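Local atomic coordinates of elicitor protein Hrip2 (Magnaporthe oryzae, PDB entry 5FID), a protein that acts as a protein elicitor of the rice blast fungus, probably triggering defence responses in the host plant. Residues I7-C12 against G37-E42; E42-S47 against Y67-N72; Y78-E83 against G112-P117. The protein carries 1 engineered substitution. One frame throughout, in Å; residues are numbered along the deposited sequence.

Overall arrangement
From the N terminus, the chain enters strand 5-10, and interaction 1 closes a loop of 24 residues by laying strand 39-43 against it at one margin of the mixed sheet. Interaction 2 opens where interaction 1 ends: Glu42 belongs to both, and the chain leaving strand 39-43 is joined to strand 63-69 of the antiparallel sheet, 19 residues on. Interaction 3 follows on strand 75-81, the neighbour of 63-69 in that sheet, and ties its end to the loop between strands 104-106 and 123-126. The three closures come in series, none crossing another. Interactions 1 and 3 lie on opposite sides of the chain's centre, their own centres about 19 Å apart.

Interaction 1. Residues I7-C12 against G37-E42; sequences IVHNNC and GQTFSE
Thr39 and Phe40 meet His9 and Val8 across an antiparallel strand pair at the margin of the mixed sheet of this all-beta fold, the segment axes running 175° apart in direction. Phe40 and Val8 form the hydrogen-bonded pair: Val8 N gives to Phe40 O at 2.9 Å and Phe40 N returns to Val8 O at 2.8 Å. Their side chains leave on the same face, where CG2 of Val8 comes 4.1 Å from CD2 of Phe40. Val18, Thr32 and Leu34 of the antiparallel sheet also touch the phenyl group, so this face looks into the interior.

Thr39 has the largest buried area of the contact and works on the other face, with His9 and Ile7. Its methyl CG2, anti to the backbone N (chi1 -65° for OG1), lies 3.5 Å from Ile7 CG2, which itself sits over the rim of one imidazole face. At the end of strand 7-10, Asn10 N bonds to Gln38 O, and Gly37 N reaches Asn10 O at 2.7 Å. The His9 ring is held at two nitrogens: Glu132 on the adjacent strand takes NE2, while ND1 meets Thr39 OG1 in the ring plane at 2.8 Å.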
loop_
_atom_site.group_PDB
_atom_site.type_symbol
_atom_site.label_atom_id
_atom_site.label_comp_id
_atom_site.label_asym_id
_atom_site.label_seq_id
_atom_site.Cartn_x
_atom_site.Cartn_y
_atom_site.Cartn_z
ATOM N N ILE A 7 14.384 1.178 9.851
ATOM C CA ILE A 7 15.511 2.062 10.128
ATOM C C ILE A 7 15.052 3.511 10.173
ATOM O O ILE A 7 14.267 3.941 9.337
ATOM C CB ILE A 7 16.565 1.929 9.011
ATOM C CG1 ILE A 7 17.065 0.491 8.908
ATOM C CG2 ILE A 7 17.733 2.876 9.228
ATOM C CD1 ILE A 7 17.771 0.221 7.604
ATOM N N VAL A 8 15.535 4.264 11.154
ATOM C CA VAL A 8 15.274 5.696 11.197
ATOM C C VAL A 8 16.583 6.468 11.305
ATOM O O VAL A 8 17.270 6.398 12.322
ATOM C CB VAL A 8 14.358 6.085 12.375
ATOM C CG1 VAL A 8 14.095 7.590 12.361
ATOM C CG2 VAL A 8 13.038 5.338 12.289
ATOM N N HIS A 9 16.931 7.198 10.248
ATOM C CA HIS A 9 18.138 8.033 10.272
ATOM C C HIS A 9 17.772 9.430 10.739
ATOM O O HIS A 9 16.982 10.112 10.086
ATOM C CB HIS A 9 18.754 8.181 8.881
ATOM C CG HIS A 9 19.121 6.886 8.222
ATOM N ND1 HIS A 9 20.102 6.056 8.708
ATOM C CD2 HIS A 9 18.658 6.315 7.082
ATOM C CE1 HIS A 9 20.220 5.005 7.902
ATOM N NE2 HIS A 9 19.362 5.141 6.913
ATOM N N ASN A 10 18.352 9.872 11.850
ATOM C CA ASN A 10 18.123 11.242 12.308
ATOM C C ASN A 10 19.125 12.234 11.708
ATOM O O ASN A 10 20.229 12.387 12.222
ATOM C CB ASN A 10 18.162 11.326 13.839
ATOM C CG ASN A 10 17.952 12.740 14.335
ATOM O OD1 ASN A 10 17.358 13.566 13.637
ATOM N ND2 ASN A 10 18.433 13.030 15.537
ATOM N N ASN A 11 18.737 12.913 10.630
ATOM C CA ASN A 11 19.609 13.910 10.021
ATOM C C ASN A 11 19.250 15.327 10.474
ATOM O O ASN A 11 19.752 16.307 9.926
ATOM C CB ASN A 11 19.576 13.785 8.490
ATOM C CG ASN A 11 20.717 14.535 7.806
ATOM O OD1 ASN A 11 21.895 14.352 8.137
ATOM N ND2 ASN A 11 20.369 15.383 6.838
ATOM N N CYS A 12 18.399 15.439 11.496
ATOM C CA CYS A 12 18.000 16.745 12.031
ATOM C C CYS A 12 19.045 17.321 12.972
ATOM O O CYS A 12 19.941 16.617 13.420
ATOM C CB CYS A 12 16.668 16.655 12.795
ATOM S SG CYS A 12 15.308 15.822 11.927
ATOM N N GLY A 37 22.280 13.014 13.879
ATOM C CA GLY A 37 23.185 12.223 13.058
ATOM C C GLY A 37 23.100 10.723 13.289
ATOM O O GLY A 37 23.555 9.941 12.453
ATOM N N GLN A 38 22.531 10.312 14.419
ATOM C CA GLN A 38 22.462 8.887 14.746
ATOM C C GLN A 38 21.317 8.165 14.046
ATOM O O GLN A 38 20.380 8.790 13.537
ATOM C CB GLN A 38 22.363 8.667 16.256
ATOM C CG GLN A 38 23.656 8.917 17.027
ATOM C CD GLN A 38 23.553 8.446 18.464
ATOM O OE1 GLN A 38 22.631 8.832 19.189
ATOM N NE2 GLN A 38 24.486 7.594 18.882
ATOM N N THR A 39 21.405 6.838 14.030
ATOM C CA THR A 39 20.412 6.001 13.362
ATOM C C THR A 39 19.831 4.958 14.327
ATOM O O THR A 39 20.556 4.327 15.113
ATOM C CB THR A 39 21.025 5.301 12.123
ATOM O OG1 THR A 39 21.378 6.289 11.143
ATOM C CG2 THR A 39 20.038 4.321 11.497
ATOM N N PHE A 40 18.510 4.806 14.282
ATOM C CA PHE A 40 17.826 3.722 14.969
ATOM C C PHE A 40 17.624 2.570 13.992
ATOM O O PHE A 40 17.347 2.787 12.814
ATOM C CB PHE A 40 16.458 4.213 15.458
ATOM C CG PHE A 40 15.490 3.101 15.800
ATOM C CD1 PHE A 40 15.436 2.583 17.084
ATOM C CD2 PHE A 40 14.621 2.597 14.844
ATOM C CE1 PHE A 40 14.534 1.564 17.405
ATOM C CE2 PHE A 40 13.725 1.584 15.158
ATOM C CZ PHE A 40 13.686 1.072 16.441
ATOM N N SER A 41 17.731 1.336 14.467
ATOM C CA SER A 41 17.304 0.213 13.640
ATOM C C SER A 41 16.808 -0.946 14.479
ATOM O O SER A 41 17.246 -1.131 15.612
ATOM C CB SER A 41 18.428 -0.245 12.710
ATOM O OG SER A 41 19.513 -0.751 13.456
ATOM N N GLU A 42 15.889 -1.724 13.920
ATOM C CA GLU A 42 15.461 -2.965 14.563
ATOM C C GLU A 42 15.187 -4.007 13.495
ATOM O O GLU A 42 14.852 -3.667 12.366
ATOM C CB GLU A 42 14.196 -2.741 15.403
ATOM C CG GLU A 42 12.932 -2.447 14.589
ATOM C CD GLU A 42 11.691 -2.412 15.474
ATOM O OE1 GLU A 42 11.857 -2.399 16.720
ATOM O OE2 GLU A 42 10.552 -2.410 14.943
#

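Interaction 2. Residues E42-S47 against Y67-N72; sequences EDFRKS and YSFSSN
The hydroxyl of Tyr67 donates to Glu42 OE2 at 2.6 Å (OH to OE2) and accepts from the backbone N of Arg45 at 3.1 Å (N to OH). This polar grip and an aromatic cluster of Phe44, Tyr67 and Phe69 link the chain leaving strand 39-43 to strand 63-69 of the antiparallel sheet. Both partners of the hydroxyl lie near the plane of the phenol ring, whereas the Glu42 carboxylate stands almost perpendicular to it, at 87°, and is met from above its own plane. Arg45, its chain extended from CG to NE (chi2 167°) to carry the guanidinium back alongside Glu42, secures that carboxylate in a salt bridge, with NE and NH2 both reaching OE1 from one face; the NE to OE1 distance is 3.1 Å. Ser20 on strand 16-22 is a further partner of OE2, so the acid is held at both oxygens, which would probably favour its charged form.

Outward from the hydroxyl, the Phe44 ring forms an offset stack on Tyr67, centroids 4.5 Å apart and planes at 17°. CD2 of Tyr67 lies over the centre of the Phe44 face. Phe69 extends the cluster obliquely, its CD1 lying 3.8 Å from CD2 of Phe44. Ser70 packs on Phe69 of the second subunit. At its edge, the Phe69 ring brings CE1 to 3.4 Å from the carbonyl O of Arg45.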
loop_
_atom_site.group_PDB
_atom_site.type_symbol
_atom_site.label_atom_id
_atom_site.label_comp_id
_atom_site.label_asym_id
_atom_site.label_seq_id
_atom_site.Cartn_x
_atom_site.Cartn_y
_atom_site.Cartn_z
ATOM N N GLU A 42 15.889 -1.724 13.920
ATOM C CA GLU A 42 15.461 -2.965 14.563
ATOM C C GLU A 42 15.187 -4.007 13.495
ATOM O O GLU A 42 14.852 -3.667 12.366
ATOM C CB GLU A 42 14.196 -2.741 15.403
ATOM C CG GLU A 42 12.932 -2.447 14.589
ATOM C CD GLU A 42 11.691 -2.412 15.474
ATOM O OE1 GLU A 42 11.857 -2.399 16.720
ATOM O OE2 GLU A 42 10.552 -2.410 14.943
ATOM N N ASP A 43 15.351 -5.280 13.843
ATOM C CA ASP A 43 14.907 -6.341 12.956
ATOM C C ASP A 43 13.406 -6.252 12.784
ATOM O O ASP A 43 12.694 -5.911 13.735
ATOM C CB ASP A 43 15.214 -7.710 13.550
ATOM C CG ASP A 43 16.683 -7.987 13.646
ATOM O OD1 ASP A 43 17.492 -7.156 13.177
ATOM O OD2 ASP A 43 17.031 -9.062 14.181
ATOM N N PHE A 44 12.926 -6.582 11.587
ATOM C CA PHE A 44 11.492 -6.673 11.333
ATOM C C PHE A 44 10.821 -7.600 12.329
ATOM O O PHE A 44 11.217 -8.766 12.487
ATOM C CB PHE A 44 11.230 -7.226 9.932
ATOM C CG PHE A 44 10.844 -6.188 8.921
ATOM C CD1 PHE A 44 11.320 -4.891 9.015
ATOM C CD2 PHE A 44 10.000 -6.518 7.870
ATOM C CE1 PHE A 44 10.960 -3.940 8.069
ATOM C CE2 PHE A 44 9.629 -5.572 6.928
ATOM C CZ PHE A 44 10.113 -4.285 7.028
ATOM N N ARG A 45 9.789 -7.090 12.988
ATOM C CA ARG A 45 9.014 -7.900 13.904
ATOM C C ARG A 45 7.963 -8.618 13.093
ATOM O O ARG A 45 7.349 -8.025 12.210
ATOM C CB ARG A 45 8.383 -7.028 14.984
ATOM C CG ARG A 45 9.423 -6.385 15.886
ATOM C CD ARG A 45 8.834 -5.281 16.735
ATOM N NE ARG A 45 9.887 -4.617 17.495
ATOM C CZ ARG A 45 10.358 -5.053 18.655
ATOM N NH1 ARG A 45 9.865 -6.152 19.203
ATOM N NH2 ARG A 45 11.324 -4.382 19.266
ATOM N N LYS A 46 7.793 -9.903 13.388
ATOM C CA LYS A 46 6.910 -10.783 12.642
ATOM C C LYS A 46 5.515 -10.179 12.519
ATOM O O LYS A 46 4.926 -10.166 11.437
ATOM C CB LYS A 46 6.847 -12.134 13.361
ATOM C CG LYS A 46 6.115 -13.236 12.625
ATOM C CD LYS A 46 5.939 -14.432 13.553
ATOM C CE LYS A 46 5.308 -13.989 14.870
ATOM N NZ LYS A 46 5.365 -15.025 15.947
ATOM N N SER A 47 5.018 -9.653 13.632
ATOM C CA SER A 47 3.674 -9.082 13.719
ATOM C C SER A 47 3.543 -7.691 13.112
ATOM O O SER A 47 2.433 -7.179 12.975
ATOM C CB SER A 47 3.234 -8.996 15.185
ATOM O OG SER A 47 4.011 -8.039 15.932
ATOM N N TYR A 67 4.914 -0.572 9.858
ATOM C CA TYR A 67 5.237 -1.603 8.884
ATOM C C TYR A 67 4.604 -2.933 9.262
ATOM O O TYR A 67 4.343 -3.191 10.429
ATOM C CB TYR A 67 6.754 -1.756 8.731
ATOM C CG TYR A 67 7.456 -2.352 9.930
ATOM C CD1 TYR A 67 8.007 -1.538 10.913
ATOM C CD2 TYR A 67 7.589 -3.726 10.071
ATOM C CE1 TYR A 67 8.672 -2.080 12.012
ATOM C CE2 TYR A 67 8.234 -4.275 11.162
ATOM C CZ TYR A 67 8.779 -3.452 12.126
ATOM O OH TYR A 67 9.427 -4.012 13.210
ATOM N N SER A 68 4.356 -3.770 8.261
ATOM C CA SER A 68 3.914 -5.142 8.495
ATOM C C SER A 68 4.245 -5.949 7.243
ATOM O O SER A 68 4.660 -5.382 6.239
ATOM C CB SER A 68 2.418 -5.182 8.801
ATOM O OG SER A 68 1.651 -4.951 7.630
ATOM N N PHE A 69 4.095 -7.266 7.284
ATOM C CA PHE A 69 4.327 -8.026 6.060
ATOM C C PHE A 69 3.464 -9.275 5.947
ATOM O O PHE A 69 3.002 -9.818 6.951
ATOM C CB PHE A 69 5.821 -8.306 5.810
ATOM C CG PHE A 69 6.486 -9.141 6.865
ATOM C CD1 PHE A 69 6.813 -8.601 8.105
ATOM C CD2 PHE A 69 6.835 -10.458 6.594
ATOM C CE1 PHE A 69 7.446 -9.380 9.073
ATOM C CE2 PHE A 69 7.470 -11.238 7.548
ATOM C CZ PHE A 69 7.776 -10.699 8.795
ATOM N N SER A 70 3.222 -9.697 4.711
ATOM C CA SER A 70 2.333 -10.821 4.458
ATOM C C SER A 70 3.013 -11.830 3.540
ATOM O O SER A 70 4.068 -11.554 2.971
ATOM C CB SER A 70 1.000 -10.339 3.855
ATOM O OG SER A 70 1.098 -10.011 2.468
ATOM N N SER A 71 2.421 -13.011 3.424
ATOM C CA SER A 71 2.827 -13.950 2.392
ATOM C C SER A 71 1.604 -14.182 1.517
ATOM O O SER A 71 0.468 -14.056 1.987
ATOM C CB SER A 71 3.362 -15.251 2.994
ATOM O OG SER A 71 2.339 -15.972 3.642
ATOM N N ASN A 72 1.836 -14.474 0.241
ATOM C CA ASN A 72 0.755 -14.670 -0.726
ATOM C C ASN A 72 -0.300 -13.561 -0.692
ATOM O O ASN A 72 -1.435 -13.783 -0.264
ATOM C CB ASN A 72 0.092 -16.031 -0.514
ATOM C CG ASN A 72 1.082 -17.175 -0.585
ATOM O OD1 ASN A 72 1.931 -17.232 -1.482
ATOM N ND2 ASN A 72 0.987 -18.087 0.372
#

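Interaction 3. Residues Y78-E83 against G112-P117; sequences YELSSE and GCYSRP
Ser82 meets the Arg116 guanidinium across the contact, its backbone carbonyl carbon at the edge in plane, while Pro117 CD lies over one face, toward the rim. Bends at chi2 and chi3 (-75° and -53°) fold the arginine back so that NH1 donates to Ser82 OG at 3.0 Å, with that oxygen tilted out of the guanidinium plane. The other flat group, the Tyr114 ring, is approached obliquely by Leu80, whose CG lies 3.8 Å from Tyr114 CD2; Val93 and Cys106 also touch this ring.

Between these two flat groups the backbones form a single bridge at Ser81 and Ser115. Ser115 N bonds to Leu80 O at 2.8 Å and Ser82 N to Ser115 O at 3.1 Å, fastening the loop before strand 123-126 to the end of strand 75-81. Ser81 OG closes an ST turn by accepting from Glu83 N and donates to Glu83 OE1. Ser115 OG gives to Glu79 OE2, on its anti side, at 2.7 Å.

Lys120 forms salt bridges with both Glu79 and Glu83, and Tyr75 of the second subunit bonds to Glu79 OE1. The buried Glu79 carboxylate, so surrounded, is probably ionised, with Lys120, shared with Glu83, offsetting part of its charge.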
loop_
_atom_site.group_PDB
_atom_site.type_symbol
_atom_site.label_atom_id
_atom_site.label_comp_id
_atom_site.label_asym_id
_atom_site.label_seq_id
_atom_site.Cartn_x
_atom_site.Cartn_y
_atom_site.Cartn_z
ATOM N N TYR A 78 4.281 -0.375 4.436
ATOM C CA TYR A 78 4.917 0.692 5.203
ATOM C C TYR A 78 4.098 1.970 5.085
ATOM O O TYR A 78 3.559 2.283 4.021
ATOM C CB TYR A 78 6.359 0.940 4.720
ATOM C CG TYR A 78 6.460 0.956 3.216
ATOM C CD1 TYR A 78 6.537 -0.231 2.502
ATOM C CD2 TYR A 78 6.450 2.147 2.509
ATOM C CE1 TYR A 78 6.598 -0.235 1.122
ATOM C CE2 TYR A 78 6.519 2.150 1.131
ATOM C CZ TYR A 78 6.589 0.957 0.445
ATOM O OH TYR A 78 6.642 0.954 -0.939
ATOM N N GLU A 79 4.015 2.707 6.187
ATOM C CA GLU A 79 3.199 3.909 6.262
ATOM C C GLU A 79 3.983 4.980 6.999
ATOM O O GLU A 79 4.518 4.729 8.081
ATOM C CB GLU A 79 1.908 3.610 7.024
ATOM C CG GLU A 79 1.013 4.825 7.306
ATOM C CD GLU A 79 -0.256 4.461 8.063
ATOM O OE1 GLU A 79 -0.330 3.339 8.624
ATOM O OE2 GLU A 79 -1.197 5.297 8.103
ATOM N N LEU A 80 4.060 6.165 6.408
ATOM C CA LEU A 80 4.664 7.319 7.068
ATOM C C LEU A 80 3.527 8.228 7.513
ATOM O O LEU A 80 2.910 8.894 6.688
ATOM C CB LEU A 80 5.593 8.061 6.101
ATOM C CG LEU A 80 6.314 9.287 6.675
ATOM C CD1 LEU A 80 7.249 8.872 7.800
ATOM C CD2 LEU A 80 7.097 10.007 5.578
ATOM N N SER A 81 3.246 8.256 8.817
ATOM C CA SER A 81 2.009 8.876 9.300
ATOM C C SER A 81 2.216 10.077 10.205
ATOM O O SER A 81 3.039 10.041 11.118
ATOM C CB SER A 81 1.163 7.842 10.037
ATOM O OG SER A 81 -0.022 8.424 10.556
ATOM N N SER A 82 1.456 11.142 9.951
ATOM C CA SER A 82 1.410 12.280 10.869
ATOM C C SER A 82 0.086 12.328 11.634
ATOM O O SER A 82 -0.301 13.388 12.137
ATOM C CB SER A 82 1.617 13.599 10.122
ATOM O OG SER A 82 0.572 13.831 9.184
ATOM N N GLU A 83 -0.597 11.185 11.738
ATOM C CA GLU A 83 -1.911 11.115 12.391
ATOM C C GLU A 83 -1.886 11.447 13.873
ATOM O O GLU A 83 -2.909 11.838 14.439
ATOM C CB GLU A 83 -2.528 9.721 12.226
ATOM C CG GLU A 83 -3.019 9.388 10.840
ATOM C CD GLU A 83 -3.302 7.911 10.700
ATOM O OE1 GLU A 83 -2.342 7.105 10.819
ATOM O OE2 GLU A 83 -4.480 7.550 10.485
ATOM N N GLY A 112 0.143 17.177 3.336
ATOM C CA GLY A 112 -0.666 16.162 2.688
ATOM C C GLY A 112 0.116 14.986 2.141
ATOM O O GLY A 112 -0.479 14.021 1.644
ATOM N N CYS A 113 1.446 15.049 2.216
ATOM C CA CYS A 113 2.272 13.937 1.732
ATOM C C CYS A 113 2.212 12.728 2.670
ATOM O O CYS A 113 2.325 11.571 2.232
ATOM C CB CYS A 113 3.716 14.400 1.515
ATOM S SG CYS A 113 4.940 13.090 1.177
ATOM N N TYR A 114 2.016 13.009 3.956
ATOM C CA TYR A 114 1.951 11.988 4.981
ATOM C C TYR A 114 0.613 11.271 4.976
ATOM O O TYR A 114 -0.379 11.777 4.442
ATOM C CB TYR A 114 2.166 12.627 6.362
ATOM C CG TYR A 114 3.506 13.311 6.509
ATOM C CD1 TYR A 114 3.700 14.607 6.056
ATOM C CD2 TYR A 114 4.579 12.652 7.095
ATOM C CE1 TYR A 114 4.935 15.234 6.179
ATOM C CE2 TYR A 114 5.814 13.267 7.222
ATOM C CZ TYR A 114 5.986 14.556 6.761
ATOM O OH TYR A 114 7.216 15.155 6.896
ATOM N N SER A 115 0.579 10.098 5.594
ATOM C CA SER A 115 -0.687 9.430 5.852
ATOM C C SER A 115 -1.438 10.255 6.882
ATOM O O SER A 115 -0.868 10.685 7.894
ATOM C CB SER A 115 -0.462 8.019 6.380
ATOM O OG SER A 115 -1.685 7.292 6.375
ATOM N N ARG A 116 -2.719 10.480 6.617
ATOM C CA ARG A 116 -3.541 11.378 7.422
ATOM C C ARG A 116 -4.826 10.674 7.831
ATOM O O ARG A 116 -5.225 9.708 7.185
ATOM C CB ARG A 116 -3.876 12.630 6.593
ATOM C CG ARG A 116 -2.662 13.344 6.020
ATOM C CD ARG A 116 -1.889 14.132 7.089
ATOM N NE ARG A 116 -2.812 15.012 7.794
ATOM C CZ ARG A 116 -2.999 15.034 9.109
ATOM N NH1 ARG A 116 -2.288 14.246 9.916
ATOM N NH2 ARG A 116 -3.908 15.861 9.612
ATOM N N PRO A 117 -5.491 11.170 8.888
ATOM C CA PRO A 117 -6.713 10.513 9.361
ATOM C C PRO A 117 -7.734 10.370 8.244
ATOM O O PRO A 117 -8.379 9.321 8.132
ATOM C CB PRO A 117 -7.249 11.484 10.415
ATOM C CG PRO A 117 -6.082 12.268 10.842
ATOM C CD PRO A 117 -5.157 12.364 9.686
#